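Local atomic coordinates of RNA polymerase II subunit B1 CTD phosphatase RTR1 (Saccharomyces cerevisiae, PDB entry 5C2Y), a protein that removes phosphate from the C-terminal repeats of the largest RNA polymerase II subunit and regulates the polymerase as its phosphorylation pattern changes. Residues Phe20-Leu26 with Thr141-Phe146; Gly79-Cys83 with Thr161-Glu165. All coordinates share one frame; numbering follows the deposited sequence.

Contact 1 of 2, residues Phe20-Leu26 with Thr141-Phe146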
# COMPACT_ATOMS: atom_id res chain seq x y z
N PHE A 20 12.57 12.59 13.03
CA PHE A 20 13.75 12.54 12.18
C PHE A 20 13.81 13.70 11.19
O PHE A 20 14.42 13.58 10.11
CB PHE A 20 13.81 11.22 11.40
CG PHE A 20 13.50 10.00 12.24
CD1 PHE A 20 14.50 9.33 12.92
CD2 PHE A 20 12.20 9.50 12.30
CE1 PHE A 20 14.22 8.20 13.66
CE2 PHE A 20 11.92 8.37 13.05
CZ PHE A 20 12.92 7.72 13.72
N GLN A 21 13.20 14.82 11.56
CA GLN A 21 13.28 16.05 10.77
C GLN A 21 14.56 16.83 11.09
O GLN A 21 14.65 18.04 10.83
CB GLN A 21 12.05 16.91 11.02
CG GLN A 21 10.75 16.15 10.91
CD GLN A 21 10.45 15.74 9.48
OE1 GLN A 21 10.49 16.56 8.57
NE2 GLN A 21 10.17 14.45 9.29
N LYS A 22 15.53 16.12 11.65
CA LYS A 22 16.83 16.69 11.97
C LYS A 22 17.81 16.52 10.80
O LYS A 22 18.59 17.41 10.52
CB LYS A 22 17.40 16.02 13.23
CG LYS A 22 18.76 16.54 13.67
CD LYS A 22 18.71 18.03 14.00
CE LYS A 22 19.98 18.50 14.72
NZ LYS A 22 21.19 18.33 13.86
N HIS A 23 17.76 15.37 10.14
CA HIS A 23 18.71 15.13 9.06
C HIS A 23 18.05 14.71 7.75
O HIS A 23 16.98 14.13 7.74
CB HIS A 23 19.72 14.07 9.48
CG HIS A 23 20.68 14.52 10.54
ND1 HIS A 23 21.71 15.41 10.28
CD2 HIS A 23 20.77 14.21 11.86
CE1 HIS A 23 22.39 15.62 11.40
NE2 HIS A 23 21.84 14.91 12.37
N ARG A 24 18.71 15.04 6.64
CA ARG A 24 18.30 14.55 5.34
C ARG A 24 18.52 13.04 5.27
O ARG A 24 17.70 12.31 4.71
CB ARG A 24 19.08 15.25 4.22
CG ARG A 24 18.39 16.50 3.68
CD ARG A 24 19.11 17.10 2.47
NE ARG A 24 18.99 16.27 1.27
CZ ARG A 24 19.98 15.52 0.78
NH1 ARG A 24 21.16 15.50 1.39
NH2 ARG A 24 19.78 14.80 -0.32
N GLN A 25 19.63 12.58 5.85
CA GLN A 25 20.07 11.20 5.68
C GLN A 25 19.82 10.30 6.90
O GLN A 25 20.48 10.45 7.94
CB GLN A 25 21.55 11.17 5.35
CG GLN A 25 22.09 9.79 5.13
CD GLN A 25 21.46 9.15 3.94
OE1 GLN A 25 21.43 9.73 2.86
NE2 GLN A 25 20.94 7.93 4.13
N LEU A 26 18.90 9.35 6.72
CA LEU A 26 18.53 8.39 7.75
C LEU A 26 19.52 7.24 7.92
O LEU A 26 20.12 6.78 6.96
CB LEU A 26 17.16 7.78 7.44
CG LEU A 26 15.89 8.63 7.50
CD1 LEU A 26 14.77 7.83 6.89
CD2 LEU A 26 15.56 9.04 8.92
N THR A 141 17.28 9.51 0.56
CA THR A 141 17.57 10.71 1.33
C THR A 141 16.53 11.79 1.20
O THR A 141 16.16 12.18 0.09
CB THR A 141 18.91 11.34 0.94
OG1 THR A 141 19.93 10.33 0.86
CG2 THR A 141 19.30 12.38 1.96
N GLY A 142 16.04 12.28 2.33
CA GLY A 142 15.12 13.39 2.32
C GLY A 142 13.65 13.10 2.14
O GLY A 142 12.84 13.98 2.46
N VAL A 143 13.26 11.91 1.65
CA VAL A 143 11.84 11.65 1.36
C VAL A 143 10.94 11.68 2.58
O VAL A 143 9.74 11.52 2.45
CB VAL A 143 11.58 10.28 0.68
CG1 VAL A 143 12.40 10.13 -0.60
CG2 VAL A 143 11.82 9.14 1.65
N HIS A 144 11.52 11.87 3.76
CA HIS A 144 10.75 11.86 5.00
C HIS A 144 10.58 13.26 5.57
O HIS A 144 9.88 13.46 6.56
CB HIS A 144 11.44 10.97 6.02
CG HIS A 144 12.79 11.47 6.42
ND1 HIS A 144 13.94 11.16 5.72
CD2 HIS A 144 13.17 12.29 7.43
CE1 HIS A 144 14.97 11.75 6.29
NE2 HIS A 144 14.53 12.44 7.33
N LEU A 145 11.23 14.23 4.92
CA LEU A 145 11.25 15.61 5.40
C LEU A 145 9.99 16.38 5.01
O LEU A 145 9.60 16.41 3.83
CB LEU A 145 12.49 16.33 4.87
CG LEU A 145 13.82 15.77 5.40
CD1 LEU A 145 15.00 16.32 4.62
CD2 LEU A 145 13.96 16.04 6.90
N PHE A 146 9.37 16.99 6.03
CA PHE A 146 8.14 17.77 5.87
C PHE A 146 8.32 18.90 4.88
O PHE A 146 7.60 18.97 3.89
CB PHE A 146 7.69 18.33 7.22
CG PHE A 146 7.22 17.29 8.18
CD1 PHE A 146 7.05 15.99 7.76
CD2 PHE A 146 6.96 17.62 9.50
CE1 PHE A 146 6.62 15.02 8.64
CE2 PHE A 146 6.52 16.66 10.39
CZ PHE A 146 6.35 15.35 9.96
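Gln-21 reaches across to the backbone of His-144 and Phe-146 with both ends of its amide, and the pair of hydrogen bonds fastens one loop to the other. OE1 accepts from Phe-146 N at 2.8 Å in a nearly straight bond (174°), while NE2 donates to His-144 O at 2.9 Å, arriving above the plane of that carbonyl; NE2 also bonds to Leu-17 O of helix 9-17. A glutamine suits the place because one flat group supplies acceptor and donor together, and its bend at chi2 (-69°) turns the amide to lie stacked on the Phe-146 ring, with CD over the ring centre. A leucine here would probably leave Phe-146 N and His-144 O without these mates and strip the ring of its amide cover.

The His-144 imidazole provides the second set of polar links. Its NE2 donates to His-23 O at 3.0 Å, almost in line with the carbonyl, and more weakly to Phe-20 O. A histidine fits because it offers an N-H at the ring edge for these carbonyls and flat faces for leucines. Farther along, Gly-142 N bonds to Arg-24 O; at its positive phi (86°) a side chain would jam against the preceding carbonyl O. Thr-141 OG1 donates to Gln-25 OE1 at 2.6 Å.

Apolar contacts fill in between. Leu-26 lays CD2 over one face of the His-144 ring in a CH-pi contact, 4.0 Å from its centroid, and Leu-145 CG lies over the opposite face. Leu-145 CD1 packs on Arg-24 CG at 3.5 Å, and Thr-141 CG2 sits over a face of the Arg-24 guanidinium.

The whole is loop-to-loop packing away from the zinc site, in which a type I beta turn, Gly-142 to Leu-145, is fastened to the connection between helices 9-17 and 28-42.

Contact 2 of 2, residues Gly79-Cys83 with Thr161-Glu165; sequences GYPLC and TLFEE. With ZN (zinc ion), chain C.
The RTR1-type zinc finger contributes one side of this contact: the type I beta turn from Tyr-80 to Cys-83, which ends on a zinc ligand and faces the start of helix 163-170. Cys-83 N closes the turn on Tyr-80 O, and Cys-83 SG binds the zinc ion at 2.2 Å, where Cys-78, Cys-117 and His-121 complete the site. A cysteine fits here because its thiolate sulfur is a strong zinc ligand.

From the same turn Tyr-80 extends toward helix 163-170. With CG anti to the backbone N (chi1 -166°), its ring is carried to the helix start, and its hydroxyl bridges the gap to Glu-164. Tyrosine is well suited to the task, long enough to span that distance and polar at its end, while its ring also meets that of His-121 and packs against Leu-53 of helix 50-56. Leu-82 adds an apolar touch: its CD1 lies 4.3 Å from CD1 of Leu-162, and Leu-53 lies against Leu-82 as well.

Leu-162 occupies the N-cap position of helix 163-170, where its O accepts from Glu-165 N at 2.9 Å. Its own N donates a weak hydrogen bond to Glu-165 OE1, while OE2 of that carboxylate makes a salt bridge to Lys-54. The backbones stay well apart, so the join depends on side-chain ends.

Glu-164 answers from the helix, bent at chi2 so that its carboxylate, a ready acceptor for a tyrosine hydroxyl, meets the Tyr-80 ring at the edge, the two planes 37° apart. The hydroxyl donates to OE1 on its syn side, with Tyr-80 OH and Glu-164 OE1 2.7 Å apart.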
# COMPACT_ATOMS: atom_id res chain seq x y z
N GLY A 79 -5.96 -7.24 1.49
CA GLY A 79 -4.57 -6.84 1.39
C GLY A 79 -4.36 -5.39 0.98
O GLY A 79 -3.39 -4.76 1.41
N TYR A 80 -5.28 -4.86 0.17
CA TYR A 80 -5.16 -3.51 -0.38
C TYR A 80 -5.43 -2.48 0.71
O TYR A 80 -6.47 -2.55 1.36
CB TYR A 80 -6.14 -3.35 -1.55
CG TYR A 80 -5.94 -2.15 -2.46
CD1 TYR A 80 -4.69 -1.82 -2.96
CD2 TYR A 80 -7.02 -1.38 -2.87
CE1 TYR A 80 -4.52 -0.76 -3.82
CE2 TYR A 80 -6.86 -0.32 -3.72
CZ TYR A 80 -5.61 -0.01 -4.19
OH TYR A 80 -5.47 1.06 -5.05
N PRO A 81 -4.51 -1.52 0.91
CA PRO A 81 -4.68 -0.66 2.09
C PRO A 81 -5.90 0.28 2.08
O PRO A 81 -6.18 0.86 3.13
CB PRO A 81 -3.37 0.15 2.13
CG PRO A 81 -2.38 -0.71 1.45
CD PRO A 81 -3.16 -1.40 0.34
N LEU A 82 -6.61 0.43 0.96
CA LEU A 82 -7.77 1.31 0.94
C LEU A 82 -9.03 0.57 1.36
O LEU A 82 -10.06 1.19 1.60
CB LEU A 82 -7.98 1.93 -0.45
CG LEU A 82 -7.01 3.00 -0.99
CD1 LEU A 82 -7.18 3.22 -2.48
CD2 LEU A 82 -7.18 4.31 -0.28
N CYS A 83 -8.95 -0.75 1.47
CA CYS A 83 -10.13 -1.59 1.71
C CYS A 83 -10.26 -2.03 3.15
O CYS A 83 -9.31 -2.54 3.73
CB CYS A 83 -10.09 -2.83 0.84
SG CYS A 83 -11.53 -3.90 1.07
N THR A 161 0.97 5.43 -9.77
CA THR A 161 -0.33 5.56 -10.41
C THR A 161 -1.23 4.43 -9.94
O THR A 161 -0.85 3.26 -10.05
CB THR A 161 -0.23 5.52 -11.95
OG1 THR A 161 0.46 6.67 -12.45
CG2 THR A 161 -1.61 5.47 -12.56
N LEU A 162 -2.41 4.74 -9.44
CA LEU A 162 -3.29 3.68 -8.97
C LEU A 162 -4.04 3.07 -10.14
O LEU A 162 -4.29 3.74 -11.13
CB LEU A 162 -4.29 4.21 -7.93
CG LEU A 162 -3.70 4.87 -6.70
CD1 LEU A 162 -4.72 4.89 -5.59
CD2 LEU A 162 -2.44 4.14 -6.26
N PHE A 163 -4.38 1.79 -10.01
CA PHE A 163 -5.05 1.09 -11.10
C PHE A 163 -6.34 1.82 -11.39
O PHE A 163 -6.68 2.06 -12.55
CB PHE A 163 -5.30 -0.37 -10.74
CG PHE A 163 -5.96 -1.16 -11.83
CD1 PHE A 163 -5.66 -0.94 -13.16
CD2 PHE A 163 -6.87 -2.16 -11.52
CE1 PHE A 163 -6.27 -1.69 -14.15
CE2 PHE A 163 -7.47 -2.91 -12.51
CZ PHE A 163 -7.17 -2.67 -13.82
N GLU A 164 -7.04 2.21 -10.33
CA GLU A 164 -8.35 2.80 -10.51
C GLU A 164 -8.24 4.22 -11.07
O GLU A 164 -9.23 4.78 -11.49
CB GLU A 164 -9.15 2.77 -9.19
CG GLU A 164 -8.45 3.34 -7.98
CD GLU A 164 -7.50 2.37 -7.28
OE1 GLU A 164 -7.73 2.06 -6.09
OE2 GLU A 164 -6.51 1.94 -7.91
N GLU A 165 -7.04 4.79 -11.11
CA GLU A 165 -6.83 6.05 -11.83
C GLU A 165 -6.84 5.80 -13.33
O GLU A 165 -7.29 6.64 -14.09
CB GLU A 165 -5.52 6.72 -11.43
CG GLU A 165 -5.44 7.17 -10.00
CD GLU A 165 -4.13 7.89 -9.65
OE1 GLU A 165 -3.14 7.74 -10.39
OE2 GLU A 165 -4.09 8.59 -8.62
ZN ZN C . -10.91 -5.19 -0.62

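Contacts 1 and 2 lie in different parts of this chain of helices and loops, which has no strands, their centres about 27 Å apart and their nearest atoms about 15 Å apart, with no touch between them. Along the chain the segments alternate: 20-26, then 79-83, then 141-146, then 161-165. Contact 1 is peripheral, its centre about 21 Å from the chain centre, and joins the loop between helices 9-17 and 28-42 to the loop before helix 151-157. Contact 2, about 7 Å from that centre, brings helix 163-170 to the zinc-binding turn, beside helices 50-56 and 119-129. Each thus brings together parts far apart in sequence.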